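Local coordinates for protein xyloglucan-specific endo-beta-1,4-glucanase BoGH5A (Bacteroides ovatus, PDB 3ZMR) that hydrolyses internal beta-1,4-glucosidic linkages of the xyloglucan backbone with retention of the beta configuration, releasing xyloglucan oligosaccharides, at residues I173-S178 with V211-H216; L121-V126 with G167-R172. All blocks are in the same frame, centred on the assembly; numbering follows the deposited sequence. Where two conformers were deposited one is given.

Overall arrangement
The two contacts illustrate how neighbouring strands of a beta-barrel are fastened one pair after another. From the N terminus, the chain passes through a small sheet domain before helix 115-122 turns into the first barrel strand, 125-127. Interaction 2 comes next, closing a loop of 40 residues that includes helix 157-165 as it lays strand 170-173 beside the first. Interaction 1 then opens from the end of that second strand and closes after helix 191-206, where 211-216 returns alongside 173-178. The loops follow in series, neither enclosing nor crossing the other. Strands 170-173 and 210-214 are neighbours, and N214 and H216 pack against R172, so the R172 end of interaction 2 meets interaction 1 near the sugar site.

Interaction 1 of 2, residues I173-S178 with V211-H216; sequences IPVAYS and VIINIH. With GLC (alpha-D-glucopyranose), chain L; BGC (beta-D-glucopyranose), chain C.
P174 and H216 meet where the second and third barrel strands run out into the loops at the sugar-binding end. The H216 side chain can be followed outward from CB, which lies 3.7 Å from the carbonyl O of V175. CG is anti to the backbone N (chi1 -152°), and the ring it carries lies with one face against CB of P174, a CH-pi contact 3.9 Å from the ring centroid. ND1 accepts a bond from ND2 of N214 at 3.1 Å; ND2 lies in the imidazole plane and ND1 close to the amide plane. CD2 faces O3 of the bound glucose, CE1 passes 3.4 Å from O2 of its beta form, and at the far edge NE2 donates to O3, 2.9 Å away in the alpha form and 3.0 Å in the beta form.

N214 also holds the loop opposite: its OD1 accepts the V175 N-H almost head-on at 3.0 Å, while the V175 carbonyl takes the N-H of H216. The amide is thereby held at both ends, which settles the orientation of the imidazole and leaves NE2 as the donor. Deeper in the barrel wall, I173 N bonds straight to I212 O. On the outer side, a water joins Y177 OH to the carbonyl O of N214. With an alanine here in place of H216, glucose O3 would probably lose this donor and N214 ND2 its acceptor. With N261 also bonded to the sugar, the arrangement is that of a TIM-barrel glycosidase, whose substrate site lies at the C-terminal ends of parallel strands.

Interaction 2 of 2, residues L121-V126 with G167-R172; sequences LMKAGV and GFDVVR
With chi1 of -176°, V170 has CG1 anti to its backbone N and turns CG2 across the strands toward M122. M122 swings CG away from its own carbonyl carbon (chi1 -74°), and the bend at chi3 brings CE back to the same valine. CG2 of V170 packs at 3.5 Å from CB of M122, the two side chains slanting past each other.

The backbone ladder follows. The carbonyl O of A124 accepts the N-H of D169 at 3.0 Å and, more weakly, that of V170. V126 N donates to V170 O at 3.1 Å, and R172 N to V126 O at 2.9 Å, the alternation expected of parallel strands. G125 suits its place, because its CA lies only 3.1 Å from V170 O and a CB would collide with that oxygen. F168 fits beside it, with CD1 3.6 Å from G125 CA.

At the strand entrances a water lies between G167 O and D169 OD2, and D169 is salt-bridged to K164. R172 NH1 meets N127 OD1 and E395 OE2, NE pairs with E334, and NH2 bonds N261 OD1. The backbone bonds set the register, the last also fixing where R172 starts toward the site.

Interaction 1 of 2, residues I173-S178 with V211-H216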
# COMPACT_ATOMS: atom_id res chain seq x y z
N ILE A 173 0.95 -0.83 -13.24
CA ILE A 173 0.66 0.31 -14.11
C ILE A 173 0.32 1.49 -13.20
O ILE A 173 -0.83 1.63 -12.76
CB ILE A 173 -0.48 0.01 -15.09
CG1 ILE A 173 -0.19 -1.24 -15.91
CG2 ILE A 173 -0.74 1.21 -16.00
CD1 ILE A 173 -1.27 -1.64 -16.90
N PRO A 174 1.30 2.34 -12.87
CA PRO A 174 0.98 3.58 -12.17
C PRO A 174 0.04 4.44 -13.03
O PRO A 174 0.20 4.48 -14.27
CB PRO A 174 2.36 4.26 -12.04
CG PRO A 174 3.33 3.15 -12.05
CD PRO A 174 2.77 2.19 -13.03
N VAL A 175 -0.95 5.07 -12.41
CA VAL A 175 -1.90 5.90 -13.13
C VAL A 175 -2.13 7.22 -12.40
O VAL A 175 -2.26 7.28 -11.17
CB VAL A 175 -3.27 5.21 -13.31
CG1 VAL A 175 -4.17 5.98 -14.28
CG2 VAL A 175 -3.11 3.79 -13.81
N ALA A 176 -2.20 8.29 -13.20
CA ALA A 176 -2.62 9.61 -12.74
C ALA A 176 -4.00 9.83 -13.37
O ALA A 176 -4.30 9.32 -14.47
CB ALA A 176 -1.68 10.68 -13.27
N TYR A 177 -4.83 10.58 -12.65
CA TYR A 177 -6.18 10.97 -13.09
C TYR A 177 -6.48 12.45 -12.94
O TYR A 177 -7.37 12.96 -13.63
CB TYR A 177 -7.24 10.18 -12.30
CG TYR A 177 -7.17 8.68 -12.41
CD1 TYR A 177 -6.39 7.93 -11.54
CD2 TYR A 177 -7.87 8.01 -13.42
CE1 TYR A 177 -6.37 6.54 -11.63
CE2 TYR A 177 -7.83 6.64 -13.53
CZ TYR A 177 -7.08 5.91 -12.66
OH TYR A 177 -7.12 4.53 -12.81
N SER A 178 -5.78 13.12 -12.03
CA SER A 178 -6.12 14.48 -11.61
C SER A 178 -5.76 15.57 -12.62
O SER A 178 -6.13 16.75 -12.46
CB SER A 178 -5.53 14.81 -10.24
OG SER A 178 -6.12 13.96 -9.26
N VAL A 211 -2.40 -7.67 -13.28
CA VAL A 211 -2.32 -6.23 -13.47
C VAL A 211 -2.66 -5.52 -12.17
O VAL A 211 -3.65 -5.85 -11.54
CB VAL A 211 -3.25 -5.73 -14.59
CG1 VAL A 211 -3.18 -4.22 -14.71
CG2 VAL A 211 -2.89 -6.45 -15.91
N ILE A 212 -1.82 -4.58 -11.77
CA ILE A 212 -2.05 -3.69 -10.66
C ILE A 212 -2.20 -2.26 -11.17
O ILE A 212 -1.31 -1.77 -11.89
CB ILE A 212 -0.89 -3.74 -9.65
CG1 ILE A 212 -0.68 -5.12 -9.04
CG2 ILE A 212 -1.09 -2.70 -8.55
CD1 ILE A 212 0.70 -5.35 -8.44
N ILE A 213 -3.31 -1.59 -10.85
CA ILE A 213 -3.47 -0.14 -11.12
C ILE A 213 -3.55 0.60 -9.80
O ILE A 213 -4.10 0.09 -8.82
CB ILE A 213 -4.68 0.18 -12.01
CG1 ILE A 213 -5.99 -0.33 -11.41
CG2 ILE A 213 -4.44 -0.37 -13.41
CD1 ILE A 213 -7.22 0.10 -12.19
N ASN A 214 -3.02 1.81 -9.76
CA ASN A 214 -3.05 2.64 -8.56
C ASN A 214 -3.56 4.05 -8.87
O ASN A 214 -4.02 4.34 -9.98
CB ASN A 214 -1.70 2.64 -7.86
CG ASN A 214 -0.68 3.56 -8.50
OD1 ASN A 214 -0.94 4.19 -9.53
ND2 ASN A 214 0.50 3.58 -7.94
N ILE A 215 -3.55 4.89 -7.85
CA ILE A 215 -3.50 6.36 -8.04
C ILE A 215 -2.10 6.76 -7.54
O ILE A 215 -1.75 6.53 -6.39
CB ILE A 215 -4.59 7.12 -7.27
CG1 ILE A 215 -5.99 6.70 -7.71
CG2 ILE A 215 -4.39 8.62 -7.53
CD1 ILE A 215 -7.08 7.34 -6.88
N HIS A 216 -1.28 7.34 -8.41
CA HIS A 216 0.13 7.55 -8.12
C HIS A 216 0.31 8.95 -7.54
O HIS A 216 -0.66 9.60 -7.12
CB HIS A 216 0.95 7.34 -9.41
CG HIS A 216 2.36 6.87 -9.19
ND1 HIS A 216 2.64 5.61 -8.74
CD2 HIS A 216 3.56 7.49 -9.39
CE1 HIS A 216 3.96 5.45 -8.68
NE2 HIS A 216 4.54 6.58 -9.09
C1 GLC L . 9.21 5.83 -6.30
C2 GLC L . 8.08 6.53 -7.04
C3 GLC L . 8.38 6.66 -8.54
C4 GLC L . 9.75 7.33 -8.67
C5 GLC L . 10.79 6.63 -7.77
C6 GLC L . 12.19 7.22 -7.85
O2 GLC L . 6.88 5.84 -6.79
O3 GLC L . 7.32 7.35 -9.24
O4 GLC L . 10.12 7.19 -10.01
O5 GLC L . 10.35 6.63 -6.43
O6 GLC L . 12.87 6.51 -8.87
C2 BGC C . 7.97 6.59 -6.87
C3 BGC C . 8.39 6.64 -8.35
C4 BGC C . 9.80 7.18 -8.53
C5 BGC C . 10.67 6.32 -7.62
C6 BGC C . 12.14 6.69 -7.76
C1 BGC C . 8.99 5.99 -5.88
O2 BGC C . 6.75 5.85 -6.76
O3 BGC C . 7.44 7.47 -9.06
O4 BGC C . 10.16 7.16 -9.94
O5 BGC C . 10.29 6.46 -6.24
O6 BGC C . 12.23 8.12 -7.65
O HOH W 1 -6.15 3.11 -10.79

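Interaction 2 of 2, residues L121-V126 with G167-R172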
# COMPACT_ATOMS: atom_id res chain seq x y z
N LEU A 121 1.54 -17.22 -6.94
CA LEU A 121 1.31 -17.36 -8.39
C LEU A 121 1.85 -16.16 -9.17
O LEU A 121 2.07 -16.22 -10.38
CB LEU A 121 -0.19 -17.49 -8.67
CG LEU A 121 -0.90 -18.63 -7.95
CD1 LEU A 121 -2.39 -18.63 -8.31
CD2 LEU A 121 -0.27 -19.97 -8.32
N MET A 122 2.03 -15.06 -8.47
CA MET A 122 2.39 -13.80 -9.12
C MET A 122 3.85 -13.76 -9.52
O MET A 122 4.17 -13.34 -10.63
CB MET A 122 1.96 -12.62 -8.24
CG MET A 122 0.44 -12.43 -8.28
SD MET A 122 -0.35 -11.29 -7.11
CE MET A 122 0.47 -9.83 -7.65
N LYS A 123 4.69 -14.20 -8.59
CA LYS A 123 6.13 -14.51 -8.79
C LYS A 123 7.04 -13.28 -8.92
O LYS A 123 7.82 -12.99 -8.02
CB LYS A 123 6.35 -15.46 -9.97
CG LYS A 123 5.91 -16.89 -9.64
CD LYS A 123 5.86 -17.79 -10.87
CE LYS A 123 4.65 -18.71 -10.82
NZ LYS A 123 4.74 -19.86 -11.76
N ALA A 124 7.01 -12.65 -10.09
CA ALA A 124 7.81 -11.45 -10.34
C ALA A 124 7.18 -10.60 -11.40
O ALA A 124 6.37 -11.05 -12.22
CB ALA A 124 9.21 -11.80 -10.78
N GLY A 125 7.57 -9.35 -11.42
CA GLY A 125 7.01 -8.47 -12.41
C GLY A 125 7.78 -7.21 -12.71
O GLY A 125 8.96 -7.06 -12.33
N VAL A 126 7.09 -6.31 -13.40
CA VAL A 126 7.68 -5.04 -13.83
C VAL A 126 6.63 -3.94 -13.78
O VAL A 126 5.43 -4.19 -13.84
CB VAL A 126 8.24 -5.20 -15.28
CG1 VAL A 126 7.13 -5.38 -16.30
CG2 VAL A 126 9.17 -4.07 -15.69
N GLY A 167 9.15 -13.86 -19.10
CA GLY A 167 9.01 -14.61 -17.84
C GLY A 167 8.41 -13.85 -16.68
O GLY A 167 8.38 -14.35 -15.56
N PHE A 168 7.89 -12.66 -16.95
CA PHE A 168 7.19 -11.87 -15.92
C PHE A 168 5.73 -12.25 -15.92
O PHE A 168 5.12 -12.43 -16.97
CB PHE A 168 7.33 -10.39 -16.19
CG PHE A 168 8.74 -9.91 -16.11
CD1 PHE A 168 9.33 -9.72 -14.88
CD2 PHE A 168 9.49 -9.68 -17.25
CE1 PHE A 168 10.62 -9.27 -14.78
CE2 PHE A 168 10.80 -9.21 -17.14
CZ PHE A 168 11.36 -9.01 -15.91
N ASP A 169 5.15 -12.30 -14.72
CA ASP A 169 3.74 -12.62 -14.60
C ASP A 169 2.83 -11.50 -14.08
O ASP A 169 1.62 -11.66 -14.05
CB ASP A 169 3.56 -13.89 -13.79
CG ASP A 169 4.08 -15.12 -14.55
OD1 ASP A 169 3.82 -15.29 -15.79
OD2 ASP A 169 4.77 -15.90 -13.93
N VAL A 170 3.44 -10.38 -13.67
CA VAL A 170 2.71 -9.23 -13.11
C VAL A 170 3.21 -7.94 -13.73
O VAL A 170 4.42 -7.77 -13.90
CB VAL A 170 2.94 -9.07 -11.57
CG1 VAL A 170 2.11 -7.93 -10.99
CG2 VAL A 170 2.67 -10.35 -10.84
N VAL A 171 2.31 -7.03 -14.02
CA VAL A 171 2.68 -5.66 -14.39
C VAL A 171 1.97 -4.69 -13.45
O VAL A 171 0.76 -4.83 -13.18
CB VAL A 171 2.41 -5.33 -15.87
CG1 VAL A 171 0.94 -5.42 -16.26
CG2 VAL A 171 2.98 -3.97 -16.25
N ARG A 172 2.72 -3.75 -12.88
CA ARG A 172 2.16 -2.61 -12.17
C ARG A 172 2.14 -1.43 -13.12
O ARG A 172 3.15 -1.12 -13.78
CB ARG A 172 3.00 -2.29 -10.93
CG ARG A 172 2.54 -1.08 -10.12
CD ARG A 172 3.26 -1.03 -8.80
NE ARG A 172 2.96 0.09 -7.92
CZ ARG A 172 3.69 1.21 -7.84
NH1 ARG A 172 4.68 1.46 -8.67
NH2 ARG A 172 3.42 2.11 -6.90
O HOH W 2 7.32 -14.20 -13.06